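PDB 5E75: SusD-like protein BACOVA_02651, which binds polysaccharide at the cell surface and probably captures xyloglucan before its transport into the periplasm for degradation. Local coordinates for residues R212-L226 with L360-L372. Residues are numbered along the deposited sequence; the frame is centred on the assembly and turned at random.
Sequences RQYASDVCENSGLDL and LADVYLTYAEACL
Y367 packs as a knob into the hole formed by R212, A215, S216 and C219, where helix segments 212-221 and 360-372 run roughly antiparallel (137°), their axes 8.9 Å apart at closest approach. Its CG lies anti to the backbone N (chi1 -175°), which carries the ring across to S216, whose CB sits over one face, 4.0 Å from the Y367 centroid, in a CH-pi contact. The small A215 suits the closest backbone approach, its CB 3.7 Å from Y367 CB. Alongside, V363 CG1 meets V218 CB, and L360 CD1 meets V218 CG1. C219 SG lies obliquely to two rings, 3.4 Å from Y364 CD1. L226 lays CD2 over a face of Y364, while L360 CD2 packs against the backbone of L224 and D225.

Polar bonds are fewer. R212 suits its place by joining an aliphatic stem, laid along A370 CB and C371 SG, to a planar donor: NH1 gives A370 O a 3.0 Å hydrogen bond, while NH2 pairs with E209. A methionine here would probably leave A370 O without this donor and E209 without its charged mate. Y364 adds to its ring a hydroxyl that donates to a water bridging C219 O and L224 O, and accepts from another shared with D225, itself salt-bridged to R389. A third water links Y367 OH to E220.

Apolar packing thus joins the helices within this SusD-family fold, while waters and one arginine satisfy main-chain carbonyls around it.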
ATOM      1  N   ARG A 212      20.267   3.338  -3.574  1.00 11.26           N
ATOM      2  CA  ARG A 212      20.618   4.762  -3.509  1.00 11.51           C
ATOM      3  C   ARG A 212      20.689   5.395  -4.890  1.00 10.81           C
ATOM      4  O   ARG A 212      20.238   6.512  -5.094  1.00 12.63           O
ATOM      5  CB  ARG A 212      21.955   4.973  -2.800  1.00 11.64           C
ATOM      6  CG  ARG A 212      21.898   4.767  -1.299  1.00 12.57           C
ATOM      7  CD  ARG A 212      23.165   5.255  -0.637  1.00 13.27           C
ATOM      8  NE  ARG A 212      24.357   4.512  -1.041  1.00 13.86           N
ATOM      9  CZ  ARG A 212      24.868   3.472  -0.382  1.00 12.89           C
ATOM     10  NH1 ARG A 212      24.291   3.002   0.712  1.00 14.89           N
ATOM     11  NH2 ARG A 212      25.976   2.892  -0.818  1.00 15.24           N
ATOM     12  N   GLN A 213      21.285   4.690  -5.842  1.00 11.57           N
ATOM     13  CA  GLN A 213      21.402   5.240  -7.181  1.00 12.94           C
ATOM     14  C   GLN A 213      20.037   5.494  -7.821  1.00 11.60           C
ATOM     15  O   GLN A 213      19.797   6.565  -8.365  1.00 14.08           O
ATOM     16  CB  GLN A 213      22.238   4.315  -8.054  1.00 14.93           C
ATOM     17  CG  GLN A 213      23.716   4.335  -7.716  1.00 19.80           C
ATOM     18  CD  GLN A 213      24.507   3.421  -8.625  1.00 27.42           C
ATOM     19  OE1 GLN A 213      24.854   2.302  -8.251  1.00 37.72           O
ATOM     20  NE2 GLN A 213      24.782   3.888  -9.834  1.00 43.64           N
ATOM     21  N   TYR A 214      19.135   4.513  -7.751  1.00 11.83           N
ATOM     22  CA  TYR A 214      17.814   4.695  -8.338  1.00 11.36           C
ATOM     23  C   TYR A 214      16.981   5.728  -7.569  1.00 11.87           C
ATOM     24  O   TYR A 214      16.320   6.564  -8.180  1.00 12.41           O
ATOM     25  CB  TYR A 214      17.079   3.350  -8.456  1.00 12.03           C
ATOM     26  CG  TYR A 214      17.620   2.523  -9.595  1.00 12.76           C
ATOM     27  CD1 TYR A 214      17.301   2.834 -10.899  1.00 13.73           C
ATOM     28  CD2 TYR A 214      18.471   1.452  -9.369  1.00 12.51           C
ATOM     29  CE1 TYR A 214      17.810   2.103 -11.956  1.00 14.34           C
ATOM     30  CE2 TYR A 214      18.994   0.717 -10.419  1.00 14.39           C
ATOM     31  CZ  TYR A 214      18.652   1.039 -11.708  1.00 15.49           C
ATOM     32  OH  TYR A 214      19.177   0.287 -12.747  1.00 20.09           O
ATOM     33  N   ALA A 215      16.994   5.661  -6.241  1.00 11.08           N
ATOM     34  CA  ALA A 215      16.182   6.588  -5.471  1.00  9.75           C
ATOM     35  C   ALA A 215      16.711   8.022  -5.604  1.00 10.04           C
ATOM     36  O   ALA A 215      15.938   8.956  -5.759  1.00 10.93           O
ATOM     37  CB  ALA A 215      16.115   6.171  -4.000  1.00 11.37           C
ATOM     38  N   SER A 216      18.032   8.193  -5.570  1.00 10.43           N
ATOM     39  CA  SER A 216      18.603   9.538  -5.667  1.00 11.50           C
ATOM     40  C   SER A 216      18.284  10.164  -7.017  1.00 11.99           C
ATOM     41  O   SER A 216      18.000  11.348  -7.107  1.00 12.99           O
ATOM     42  CB  SER A 216      20.110   9.541  -5.418  1.00 15.39           C
ATOM     43  OG  SER A 216      20.800   8.830  -6.402  1.00 20.04           O
ATOM     44  N   ASP A 217      18.303   9.351  -8.076  1.00 12.13           N
ATOM     45  CA  ASP A 217      17.973   9.853  -9.412  1.00 12.61           C
ATOM     46  C   ASP A 217      16.547  10.443  -9.400  1.00 11.28           C
ATOM     47  O   ASP A 217      16.313  11.569  -9.836  1.00 12.16           O
ATOM     48  CB  ASP A 217      18.133   8.711 -10.421  1.00 11.99           C
ATOM     49  CG  ASP A 217      18.023   9.158 -11.863  1.00 15.34           C
ATOM     50  OD1 ASP A 217      18.188  10.357 -12.162  1.00 14.89           O
ATOM     51  OD2 ASP A 217      17.784   8.266 -12.704  1.00 16.98           O
ATOM     52  N   VAL A 218      15.588   9.696  -8.853  1.00 11.87           N
ATOM     53  CA  VAL A 218      14.221  10.197  -8.764  1.00 11.89           C
ATOM     54  C   VAL A 218      14.133  11.463  -7.905  1.00 10.98           C
ATOM     55  O   VAL A 218      13.540  12.466  -8.306  1.00 12.16           O
ATOM     56  CB  VAL A 218      13.270   9.122  -8.206  1.00 10.34           C
ATOM     57  CG1 VAL A 218      11.855   9.661  -8.067  1.00 12.88           C
ATOM     58  CG2 VAL A 218      13.270   7.880  -9.103  1.00 12.03           C
ATOM     59  N   CYS A 219      14.714  11.411  -6.717  1.00 11.37           N
ATOM     60  CA  CYS A 219      14.620  12.529  -5.794  1.00 11.27           C
ATOM     61  C   CYS A 219      15.258  13.797  -6.341  1.00 11.51           C
ATOM     62  O   CYS A 219      14.688  14.886  -6.246  1.00 12.54           O
ATOM     63  CB  CYS A 219      15.276  12.157  -4.460  1.00 11.20           C
ATOM     64  SG  CYS A 219      14.425  10.847  -3.544  1.00 12.28           S
ATOM     65  N   GLU A 220      16.461  13.659  -6.885  1.00 11.73           N
ATOM     66  CA  GLU A 220      17.231  14.818  -7.338  1.00 13.21           C
ATOM     67  C   GLU A 220      16.888  15.314  -8.735  1.00 14.26           C
ATOM     68  O   GLU A 220      16.975  16.519  -8.975  1.00 16.57           O
ATOM     69  CB  GLU A 220      18.730  14.518  -7.310  1.00 12.87           C
ATOM     70  CG  GLU A 220      19.291  14.073  -5.962  1.00 14.43           C
ATOM     71  CD  GLU A 220      19.482  15.186  -4.934  1.00 11.40           C
ATOM     72  OE1 GLU A 220      18.976  16.314  -5.114  1.00 15.08           O
ATOM     73  OE2 GLU A 220      20.146  14.879  -3.919  1.00 13.29           O
ATOM     74  N   ASN A 221      16.489  14.420  -9.649  1.00 12.99           N
ATOM     75  CA  ASN A 221      16.457  14.747 -11.077  1.00 14.31           C
ATOM     76  C   ASN A 221      15.083  14.725 -11.735  1.00 12.52           C
ATOM     77  O   ASN A 221      14.943  15.173 -12.875  1.00 14.90           O
ATOM     78  CB  ASN A 221      17.386  13.796 -11.858  1.00 13.67           C
ATOM     79  CG  ASN A 221      18.833  13.894 -11.411  1.00 16.35           C
ATOM     80  OD1 ASN A 221      19.332  14.982 -11.109  1.00 18.39           O
ATOM     81  ND2 ASN A 221      19.504  12.758 -11.338  1.00 16.27           N
ATOM     82  N   SER A 222      14.067  14.196 -11.057  1.00 12.91           N
ATOM     83  CA  SER A 222      12.753  14.057 -11.675  1.00 12.26           C
ATOM     84  C   SER A 222      12.030  15.370 -11.928  1.00 14.41           C
ATOM     85  O   SER A 222      11.156  15.423 -12.793  1.00 17.35           O
ATOM     86  CB  SER A 222      11.838  13.152 -10.853  1.00 13.63           C
ATOM     87  OG  SER A 222      11.470  13.761  -9.629  1.00 12.83           O
ATOM     88  N   GLY A 223      12.352  16.405 -11.152  1.00 14.22           N
ATOM     89  CA  GLY A 223      11.647  17.667 -11.246  1.00 20.59           C
ATOM     90  C   GLY A 223      10.302  17.630 -10.537  1.00 20.13           C
ATOM     91  O   GLY A 223       9.537  18.591 -10.613  1.00 22.89           O
ATOM     92  N   LEU A 224      10.015  16.523  -9.850  1.00 13.38           N
ATOM     93  CA  LEU A 224       8.768  16.362  -9.119  1.00 13.50           C
ATOM     94  C   LEU A 224       8.974  16.780  -7.680  1.00 13.37           C
ATOM     95  O   LEU A 224      10.080  16.684  -7.147  1.00 13.52           O
ATOM     96  CB  LEU A 224       8.332  14.895  -9.177  1.00 13.02           C
ATOM     97  CG  LEU A 224       8.147  14.309 -10.573  1.00 14.48           C
ATOM     98  CD1 LEU A 224       7.899  12.808 -10.491  1.00 17.01           C
ATOM     99  CD2 LEU A 224       7.019  15.010 -11.279  1.00 14.49           C
ATOM    100  N   ASP A 225       7.900  17.237  -7.050  1.00 12.82           N
ATOM    101  CA  ASP A 225       7.975  17.593  -5.637  1.00 11.86           C
ATOM    102  C   ASP A 225       6.790  17.021  -4.886  1.00 11.99           C
ATOM    103  O   ASP A 225       5.785  16.625  -5.468  1.00 13.41           O
ATOM    104  CB  ASP A 225       8.016  19.116  -5.473  1.00 14.09           C
ATOM    105  CG  ASP A 225       8.681  19.566  -4.158  1.00 27.52           C
ATOM    106  OD1 ASP A 225       9.155  18.726  -3.341  1.00 23.40           O
ATOM    107  OD2 ASP A 225       8.748  20.799  -3.959  1.00 32.69           O
ATOM    108  N   LEU A 226       6.923  16.982  -3.572  1.00 10.74           N
ATOM    109  CA  LEU A 226       5.794  16.645  -2.708  1.00 11.26           C
ATOM    110  C   LEU A 226       4.695  17.703  -2.796  1.00 11.71           C
ATOM    111  O   LEU A 226       4.989  18.898  -2.896  1.00 13.25           O
ATOM    112  CB  LEU A 226       6.239  16.555  -1.250  1.00 11.05           C
ATOM    113  CG  LEU A 226       7.403  15.612  -0.945  1.00 10.40           C
ATOM    114  CD1 LEU A 226       7.672  15.645   0.517  1.00 11.01           C
ATOM    115  CD2 LEU A 226       7.105  14.192  -1.381  1.00 11.68           C
ATOM    116  N   LEU A 360       5.847   9.860  -4.307  1.00  9.49           N
ATOM    117  CA  LEU A 360       7.209  10.391  -4.216  1.00  9.21           C
ATOM    118  C   LEU A 360       7.750  10.355  -2.784  1.00  9.79           C
ATOM    119  O   LEU A 360       8.945  10.088  -2.587  1.00  9.76           O
ATOM    120  CB  LEU A 360       7.255  11.803  -4.805  1.00 10.15           C
ATOM    121  CG  LEU A 360       8.628  12.458  -4.915  1.00  9.97           C
ATOM    122  CD1 LEU A 360       9.524  11.741  -5.907  1.00 11.06           C
ATOM    123  CD2 LEU A 360       8.454  13.911  -5.284  1.00 11.42           C
ATOM    124  N   ALA A 361       6.900  10.572  -1.780  1.00  8.76           N
ATOM    125  CA  ALA A 361       7.393  10.541  -0.403  1.00  8.78           C
ATOM    126  C   ALA A 361       7.980   9.177  -0.045  1.00  9.47           C
ATOM    127  O   ALA A 361       8.873   9.095   0.788  1.00  9.09           O
ATOM    128  CB  ALA A 361       6.306  10.890   0.560  1.00  8.81           C
ATOM    129  N   ASP A 362       7.452   8.112  -0.635  1.00  8.94           N
ATOM    130  CA  ASP A 362       7.996   6.763  -0.431  1.00  9.51           C
ATOM    131  C   ASP A 362       9.440   6.703  -0.935  1.00  8.61           C
ATOM    132  O   ASP A 362      10.323   6.127  -0.291  1.00  9.53           O
ATOM    133  CB  ASP A 362       7.097   5.774  -1.178  1.00 10.17           C
ATOM    134  CG  ASP A 362       7.224   4.351  -0.717  1.00 14.52           C
ATOM    135  OD1 ASP A 362       8.274   3.952  -0.202  1.00 14.99           O
ATOM    136  OD2 ASP A 362       6.229   3.617  -0.882  1.00 15.58           O
ATOM    137  N   VAL A 363       9.682   7.284  -2.106  1.00  7.97           N
ATOM    138  CA  VAL A 363      11.024   7.283  -2.663  1.00  9.00           C
ATOM    139  C   VAL A 363      11.958   8.099  -1.760  1.00  9.75           C
ATOM    140  O   VAL A 363      13.108   7.702  -1.557  1.00 10.04           O
ATOM    141  CB  VAL A 363      11.059   7.769  -4.136  1.00  9.13           C
ATOM    142  CG1 VAL A 363      12.427   7.574  -4.725  1.00 11.02           C
ATOM    143  CG2 VAL A 363      10.035   7.026  -4.972  1.00 11.29           C
ATOM    144  N   TYR A 364      11.464   9.210  -1.215  1.00  8.65           N
ATOM    145  CA  TYR A 364      12.270  10.005  -0.274  1.00  9.57           C
ATOM    146  C   TYR A 364      12.687   9.165   0.923  1.00 11.42           C
ATOM    147  O   TYR A 364      13.856   9.157   1.324  1.00 10.12           O
ATOM    148  CB  TYR A 364      11.494  11.239   0.222  1.00  8.83           C
ATOM    149  CG  TYR A 364      11.377  12.409  -0.757  1.00  9.29           C
ATOM    150  CD1 TYR A 364      11.636  12.257  -2.111  1.00 10.69           C
ATOM    151  CD2 TYR A 364      11.012  13.680  -0.310  1.00  9.65           C
ATOM    152  CE1 TYR A 364      11.536  13.338  -2.983  1.00 10.46           C
ATOM    153  CE2 TYR A 364      10.909  14.739  -1.176  1.00  9.08           C
ATOM    154  CZ  TYR A 364      11.167  14.572  -2.509  1.00 10.29           C
ATOM    155  OH  TYR A 364      11.076  15.687  -3.316  1.00 11.87           O
ATOM    156  N   LEU A 365      11.731   8.471   1.526  1.00  9.02           N
ATOM    157  CA  LEU A 365      12.031   7.681   2.707  1.00  8.68           C
ATOM    158  C   LEU A 365      12.880   6.452   2.385  1.00  8.60           C
ATOM    159  O   LEU A 365      13.728   6.052   3.179  1.00  9.86           O
ATOM    160  CB  LEU A 365      10.741   7.275   3.452  1.00  9.57           C
ATOM    161  CG  LEU A 365       9.940   8.433   4.038  1.00  9.77           C
ATOM    162  CD1 LEU A 365       8.644   7.935   4.631  1.00 12.99           C
ATOM    163  CD2 LEU A 365      10.709   9.174   5.078  1.00 11.86           C
ATOM    164  N   THR A 366      12.657   5.862   1.213  1.00  8.91           N
ATOM    165  CA  THR A 366      13.485   4.740   0.743  1.00  9.42           C
ATOM    166  C   THR A 366      14.937   5.163   0.553  1.00  9.75           C
ATOM    167  O   THR A 366      15.861   4.454   0.953  1.00  9.54           O
ATOM    168  CB  THR A 366      12.909   4.153  -0.572  1.00  9.16           C
ATOM    169  OG1 THR A 366      11.634   3.570  -0.288  1.00 10.45           O
ATOM    170  CG2 THR A 366      13.791   3.066  -1.192  1.00 10.30           C
ATOM    171  N   TYR A 367      15.142   6.332  -0.031  1.00  9.61           N
ATOM    172  CA  TYR A 367      16.490   6.853  -0.194  1.00  8.87           C
ATOM    173  C   TYR A 367      17.160   7.025   1.179  1.00  8.88           C
ATOM    174  O   TYR A 367      18.307   6.606   1.379  1.00  9.87           O
ATOM    175  CB  TYR A 367      16.432   8.185  -0.947  1.00 10.50           C
ATOM    176  CG  TYR A 367      17.769   8.813  -1.299  1.00 11.02           C
ATOM    177  CD1 TYR A 367      18.921   8.051  -1.430  1.00 11.88           C
ATOM    178  CD2 TYR A 367      17.858  10.175  -1.517  1.00 10.03           C
ATOM    179  CE1 TYR A 367      20.140   8.637  -1.753  1.00 11.81           C
ATOM    180  CE2 TYR A 367      19.071  10.770  -1.837  1.00 13.71           C
ATOM    181  CZ  TYR A 367      20.203   9.992  -1.954  1.00 12.41           C
ATOM    182  OH  TYR A 367      21.407  10.593  -2.268  1.00 14.10           O
ATOM    183  N   ALA A 368      16.443   7.608   2.138  1.00  9.07           N
ATOM    184  CA  ALA A 368      16.991   7.790   3.471  1.00  9.06           C
ATOM    185  C   ALA A 368      17.412   6.464   4.093  1.00 10.37           C
ATOM    186  O   ALA A 368      18.492   6.344   4.681  1.00  9.73           O
ATOM    187  CB  ALA A 368      15.983   8.503   4.381  1.00  9.42           C
ATOM    188  N   GLU A 369      16.562   5.450   3.975  1.00  8.87           N
ATOM    189  CA  GLU A 369      16.842   4.156   4.581  1.00  8.98           C
ATOM    190  C   GLU A 369      18.040   3.496   3.898  1.00  9.84           C
ATOM    191  O   GLU A 369      18.866   2.836   4.544  1.00 10.11           O
ATOM    192  CB  GLU A 369      15.593   3.250   4.536  1.00  9.35           C
ATOM    193  CG  GLU A 369      15.730   1.942   5.280  1.00  9.60           C
ATOM    194  CD  GLU A 369      14.437   1.126   5.350  1.00 10.50           C
ATOM    195  OE1 GLU A 369      13.363   1.659   5.023  1.00 11.00           O
ATOM    196  OE2 GLU A 369      14.510  -0.044   5.778  1.00 12.42           O
ATOM    197  N   ALA A 370      18.147   3.667   2.582  1.00  9.53           N
ATOM    198  CA  ALA A 370      19.283   3.105   1.854  1.00  9.92           C
ATOM    199  C   ALA A 370      20.591   3.830   2.198  1.00  9.49           C
ATOM    200  O   ALA A 370      21.657   3.206   2.172  1.00 10.99           O
ATOM    201  CB  ALA A 370      19.032   3.123   0.355  1.00 11.10           C
ATOM    202  N   CYS A 371      20.511   5.119   2.528  1.00 10.66           N
ATOM    203  CA  CYS A 371      21.686   5.851   3.019  1.00 10.82           C
ATOM    204  C   CYS A 371      22.079   5.426   4.439  1.00 11.09           C
ATOM    205  O   CYS A 371      23.273   5.303   4.748  1.00 12.41           O
ATOM    206  CB  CYS A 371      21.452   7.359   2.953  1.00 11.30           C
ATOM    207  SG  CYS A 371      21.399   8.028   1.294  1.00 12.45           S
ATOM    208  N   LEU A 372      21.104   5.189   5.310  1.00 10.11           N
ATOM    209  CA  LEU A 372      21.390   4.634   6.626  1.00 10.56           C
ATOM    210  C   LEU A 372      22.176   3.326   6.497  1.00 12.48           C
ATOM    211  O   LEU A 372      23.188   3.118   7.180  1.00 12.37           O
ATOM    212  CB  LEU A 372      20.086   4.415   7.373  1.00 10.19           C
ATOM    213  CG  LEU A 372      20.200   3.727   8.733  1.00 11.01           C
ATOM    214  CD1 LEU A 372      20.911   4.600   9.760  1.00 11.95           C
ATOM    215  CD2 LEU A 372      18.822   3.334   9.257  1.00 12.38           C
TER
HETATM  216  O   HOH W   1      11.920  15.139  -5.773  1.00 14.02           O
HETATM  217  O   HOH W   2      21.624  12.657  -3.890  1.00 16.89           O
HETATM  218  O   HOH W   3      11.722  18.236  -2.408  1.00 25.84           O